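Local coordinates for galactan 1,3-beta-galactosidase (Phanerochaete chrysosporium, PDB 7BYS), which probably cleaves galactose from the ends of beta-1,3-galactan chains as a family 43 glycoside hydrolase that also carries a carbohydrate-binding module, at residues Q229-P233 with A281-V285; L200-H204 with Q242-D246. All blocks are in the same frame, centred on the assembly; numbering follows the deposited sequence.

Both contacts join the fourth and fifth blades of the five-bladed family 43 propeller, one deep and one further out. From the N terminus the chain passes 200-204, then 229-233 at the end of the fourth sheet, then 242-246, which opens the fifth, and finally 281-285, which completes it. Contact 2 closes a loop of 37 residues and contact 1 one of 47; their segments alternate, so the loops cross instead of nesting. Contact 2 lies deeper and includes Gln242 of the galactose site, and contact 1 joins the end of strand 229-230 and the loop after it to strand 283-284. The two touch where Ile231 CD1 packs 4.0 Å from Ile201 CG2.

Contact 1. Residues Q229-P233 with A281-V285; sequences QDIAP and APQIV
Gln283 reaches over to the backbone of Asp230 with its amide nitrogen, and through it a carbonyl at the end of strand 229-230 is satisfied by a side chain in place of a backbone N-H. The bond from Gln283 NE2 to Asp230 O is short, 2.7 Å, with an N-H...O angle of 163°; it lies in the plane of both groups and meets a lone pair of the carbonyl. A bend at chi2 (-59°) curls the glutamine back along its own segment, where NE2 makes a second, weak bond to Pro282 O at 2.6 Å. The next carbonyl is served by the backbone: Ile284 N donates to Ile231 O at 2.8 Å, and Gln283 CA-H adds a longer contact to the same oxygen. Gln283 OE1 and Ile231 O, 3.5 Å apart, are two acceptors, so the pair is not a hydrogen bond. The bonds tie the end of strand 229-230 and the loop after it to strand 283-284, the closing strand of the next propeller blade. Asp230 turns its carboxylate away to a salt bridge with Lys214 of its own blade. Beneath the polar pairs the isoleucines meet by their tips, Ile231 CD1 lying 3.7 Å from Ile284 CD1, while Ala232 CB touches the same Ile284 methyl at 4.2 Å. Trp215 packs against Ile231 and Pro282, and Trp239 of helix 237-240 against Ala232 and Ile284.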
loop_
_atom_site.group_PDB
_atom_site.type_symbol
_atom_site.label_atom_id
_atom_site.label_comp_id
_atom_site.label_asym_id
_atom_site.label_seq_id
_atom_site.Cartn_x
_atom_site.Cartn_y
_atom_site.Cartn_z
ATOM N N GLN A 229 2.729 5.642 -17.931
ATOM C CA GLN A 229 4.141 5.414 -17.662
ATOM C C GLN A 229 4.289 4.802 -16.271
ATOM O O GLN A 229 3.439 4.979 -15.396
ATOM C CB GLN A 229 4.949 6.720 -17.747
ATOM C CG GLN A 229 4.876 7.452 -19.105
ATOM C CD GLN A 229 5.561 6.710 -20.263
ATOM O OE1 GLN A 229 6.251 5.702 -20.084
ATOM N NE2 GLN A 229 5.379 7.231 -21.468
ATOM N N ASP A 230 5.384 4.081 -16.067
ATOM C CA ASP A 230 5.625 3.400 -14.798
ATOM C C ASP A 230 5.965 4.379 -13.680
ATOM O O ASP A 230 6.670 5.370 -13.889
ATOM C CB ASP A 230 6.782 2.413 -14.966
ATOM C CG ASP A 230 6.369 1.144 -15.671
ATOM O OD1 ASP A 230 5.471 0.435 -15.166
ATOM O OD2 ASP A 230 6.937 0.855 -16.747
ATOM N N ILE A 231 5.479 4.071 -12.467
ATOM C CA ILE A 231 5.916 4.788 -11.269
ATOM C C ILE A 231 7.061 4.089 -10.542
ATOM O O ILE A 231 7.636 4.678 -9.616
ATOM C CB ILE A 231 4.765 5.069 -10.275
ATOM C CG1 ILE A 231 4.145 3.774 -9.720
ATOM C CG2 ILE A 231 3.711 5.974 -10.916
ATOM C CD1 ILE A 231 3.110 4.024 -8.589
ATOM N N ALA A 232 7.413 2.865 -10.930
ATOM C CA ALA A 232 8.422 2.068 -10.247
ATOM C C ALA A 232 9.033 1.117 -11.265
ATOM O O ALA A 232 8.481 0.936 -12.357
ATOM C CB ALA A 232 7.802 1.292 -9.072
ATOM N N PRO A 233 10.179 0.502 -10.950
ATOM C CA PRO A 233 10.762 -0.474 -11.887
ATOM C C PRO A 233 9.771 -1.596 -12.168
ATOM O O PRO A 233 9.221 -2.193 -11.246
ATOM C CB PRO A 233 11.998 -0.991 -11.136
ATOM C CG PRO A 233 12.323 0.092 -10.154
ATOM C CD PRO A 233 11.003 0.659 -9.735
ATOM N N ALA A 281 7.965 13.945 -13.756
ATOM C CA ALA A 281 7.242 12.690 -13.760
ATOM C C ALA A 281 7.284 12.121 -12.356
ATOM O O ALA A 281 8.356 12.124 -11.736
ATOM C CB ALA A 281 7.933 11.720 -14.721
ATOM N N PRO A 282 6.166 11.654 -11.804
ATOM C CA PRO A 282 6.213 11.073 -10.456
ATOM C C PRO A 282 6.879 9.705 -10.476
ATOM O O PRO A 282 6.700 8.920 -11.406
ATOM C CB PRO A 282 4.736 10.974 -10.056
ATOM C CG PRO A 282 3.987 10.941 -11.357
ATOM C CD PRO A 282 4.790 11.781 -12.316
ATOM N N GLN A 283 7.678 9.439 -9.448
ATOM C CA GLN A 283 8.378 8.166 -9.309
ATOM C C GLN A 283 8.418 7.798 -7.839
ATOM O O GLN A 283 8.707 8.648 -6.996
ATOM C CB GLN A 283 9.820 8.251 -9.826
ATOM C CG GLN A 283 9.973 8.241 -11.343
ATOM C CD GLN A 283 9.388 7.001 -11.991
ATOM O OE1 GLN A 283 9.960 5.909 -11.920
ATOM N NE2 GLN A 283 8.237 7.163 -12.622
ATOM N N ILE A 284 8.103 6.537 -7.532
ATOM C CA ILE A 284 8.263 6.053 -6.169
ATOM C C ILE A 284 9.734 6.136 -5.791
ATOM O O ILE A 284 10.613 5.734 -6.563
ATOM C CB ILE A 284 7.736 4.613 -6.060
ATOM C CG1 ILE A 284 6.208 4.600 -5.993
ATOM C CG2 ILE A 284 8.367 3.901 -4.858
ATOM C CD1 ILE A 284 5.602 3.200 -5.989
ATOM N N VAL A 285 10.007 6.687 -4.615
ATOM C CA VAL A 285 11.328 6.623 -4.003
ATOM C C VAL A 285 11.334 5.377 -3.128
ATOM O O VAL A 285 10.607 5.306 -2.133
ATOM C CB VAL A 285 11.591 7.871 -3.158
ATOM C CG1 VAL A 285 12.976 7.800 -2.496
ATOM C CG2 VAL A 285 11.448 9.125 -4.011
#

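Contact 2. Residues L200-H204 with Q242-D246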
loop_
_atom_site.group_PDB
_atom_site.type_symbol
_atom_site.label_atom_id
_atom_site.label_comp_id
_atom_site.label_asym_id
_atom_site.label_seq_id
_atom_site.Cartn_x
_atom_site.Cartn_y
_atom_site.Cartn_z
ATOM N N LEU A 200 -3.111 10.960 -12.274
ATOM C CA LEU A 200 -3.836 9.729 -12.001
ATOM C C LEU A 200 -2.821 8.609 -11.826
ATOM O O LEU A 200 -1.923 8.446 -12.661
ATOM C CB LEU A 200 -4.764 9.412 -13.181
ATOM C CG LEU A 200 -5.427 8.034 -13.217
ATOM C CD1 LEU A 200 -6.448 7.887 -12.099
ATOM C CD2 LEU A 200 -6.086 7.764 -14.555
ATOM N N ILE A 201 -2.939 7.870 -10.727
ATOM C CA ILE A 201 -2.171 6.656 -10.477
ATOM C C ILE A 201 -3.149 5.496 -10.495
ATOM O O ILE A 201 -4.233 5.599 -9.914
ATOM C CB ILE A 201 -1.496 6.723 -9.096
ATOM C CG1 ILE A 201 -0.770 8.055 -8.899
ATOM C CG2 ILE A 201 -0.572 5.523 -8.907
ATOM C CD1 ILE A 201 0.340 8.278 -9.862
ATOM N N ALA A 202 -2.766 4.389 -11.131
ATOM C CA ALA A 202 -3.673 3.251 -11.235
ATOM C C ALA A 202 -2.872 1.986 -11.497
ATOM O O ALA A 202 -1.745 2.032 -11.992
ATOM C CB ALA A 202 -4.700 3.470 -12.356
ATOM N N SER A 203 -3.469 0.857 -11.167
ATOM C CA SER A 203 -2.938 -0.442 -11.545
ATOM C C SER A 203 -3.629 -0.955 -12.804
ATOM O O SER A 203 -4.639 -0.422 -13.259
ATOM C CB SER A 203 -3.087 -1.433 -10.390
ATOM O OG SER A 203 -4.407 -1.952 -10.309
ATOM N N HIS A 204 -3.072 -2.018 -13.366
ATOM C CA HIS A 204 -3.831 -2.808 -14.318
ATOM C C HIS A 204 -4.606 -3.896 -13.577
ATOM O O HIS A 204 -4.619 -3.948 -12.339
ATOM C CB HIS A 204 -2.934 -3.317 -15.443
ATOM C CG HIS A 204 -2.711 -2.298 -16.513
ATOM N ND1 HIS A 204 -3.719 -1.873 -17.352
ATOM C CD2 HIS A 204 -1.618 -1.568 -16.834
ATOM C CE1 HIS A 204 -3.245 -0.952 -18.171
ATOM N NE2 HIS A 204 -1.976 -0.742 -17.871
ATOM N N GLN A 242 -0.128 -2.440 -4.630
ATOM C CA GLN A 242 -1.178 -1.934 -5.502
ATOM C C GLN A 242 -1.670 -0.621 -4.920
ATOM O O GLN A 242 -1.914 -0.529 -3.711
ATOM C CB GLN A 242 -2.349 -2.912 -5.587
ATOM C CG GLN A 242 -3.409 -2.473 -6.589
ATOM C CD GLN A 242 -4.585 -3.416 -6.653
ATOM O OE1 GLN A 242 -4.937 -4.059 -5.668
ATOM N NE2 GLN A 242 -5.201 -3.515 -7.831
ATOM N N ASN A 243 -1.818 0.385 -5.783
ATOM C CA ASN A 243 -2.224 1.716 -5.350
ATOM C C ASN A 243 -3.492 1.665 -4.507
ATOM O O ASN A 243 -4.410 0.883 -4.774
ATOM C CB ASN A 243 -2.488 2.576 -6.584
ATOM C CG ASN A 243 -2.605 4.040 -6.247
ATOM O OD1 ASN A 243 -1.758 4.590 -5.551
ATOM N ND2 ASN A 243 -3.644 4.688 -6.748
ATOM N N ALA A 244 -3.540 2.539 -3.494
ATOM C CA ALA A 244 -4.727 2.713 -2.655
ATOM C C ALA A 244 -5.092 4.190 -2.526
ATOM O O ALA A 244 -6.261 4.566 -2.699
ATOM C CB ALA A 244 -4.535 2.117 -1.262
ATOM N N PHE A 245 -4.108 5.048 -2.250
ATOM C CA PHE A 245 -4.381 6.467 -2.061
ATOM C C PHE A 245 -3.110 7.248 -2.337
ATOM O O PHE A 245 -2.012 6.799 -1.987
ATOM C CB PHE A 245 -4.888 6.786 -0.643
ATOM C CG PHE A 245 -5.655 8.081 -0.569
ATOM C CD1 PHE A 245 -7.014 8.125 -0.875
ATOM C CD2 PHE A 245 -5.002 9.265 -0.245
ATOM C CE1 PHE A 245 -7.714 9.327 -0.840
ATOM C CE2 PHE A 245 -5.697 10.468 -0.211
ATOM C CZ PHE A 245 -7.048 10.495 -0.505
ATOM N N ASP A 246 -3.262 8.422 -2.938
ATOM C CA ASP A 246 -2.121 9.245 -3.330
ATOM C C ASP A 246 -2.307 10.602 -2.666
ATOM O O ASP A 246 -3.159 11.393 -3.084
ATOM C CB ASP A 246 -2.058 9.306 -4.845
ATOM C CG ASP A 246 -2.150 7.935 -5.445
ATOM O OD1 ASP A 246 -1.240 7.116 -5.136
ATOM O OD2 ASP A 246 -3.148 7.649 -6.139
#
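The amide of Asn243 and the carboxylate of Asp246 lie edge to edge, and Ile201 packs against both. Its two branches divide the work: CG2 meets the amide, 3.7 Å from Asn243 CG, while CG1 meets the carboxylate, 3.7 Å from Asp246 CG. With CG2 anti to the backbone N and CG1 beside that N (chi1 -48°), the isoleucine straddles the flat pair. At the shared edge Asn243 ND2 donates to the syn lone pair of Asp246 OD2, a bond of 3.1 Å, and it also donates to Ala188 O; together these bonds should hold the amide from rotating. Ile201 O lies 3.3 Å from Asn243 ND2, but the angle is too poor for a bond.

A second flat group, the amide of Gln242, meets its partner at the edge instead. NE2 points almost straight at Ser203 OG, 3.0 Å away with an N-H...O angle of 174°, and the oxygen sits in the amide plane. The serine hydroxyl in turn donates a hydrogen bond to His204 O, 2.9 Å from OG. Gln242 OE1 accepts from Trp260 NE1, so both ends of the amide are engaged. This matters because Gln242 binds galactose in other crystals of the enzyme, with Arg82 and Asp137 close by; Ser203 is thus placed to orient Gln242 as a second-shell residue.

The axes of 200-204 and 242-246 approach to 6.4 Å, with 142° between their N-to-C directions, and adjacent propeller blades meet here through side chains. Strand 197-204 is paired within its own sheet to strands 189-194 and 214-218, whereas strand 242-249 pairs with 252-259, whose Tyr255 touches both Asn243 and Asp246.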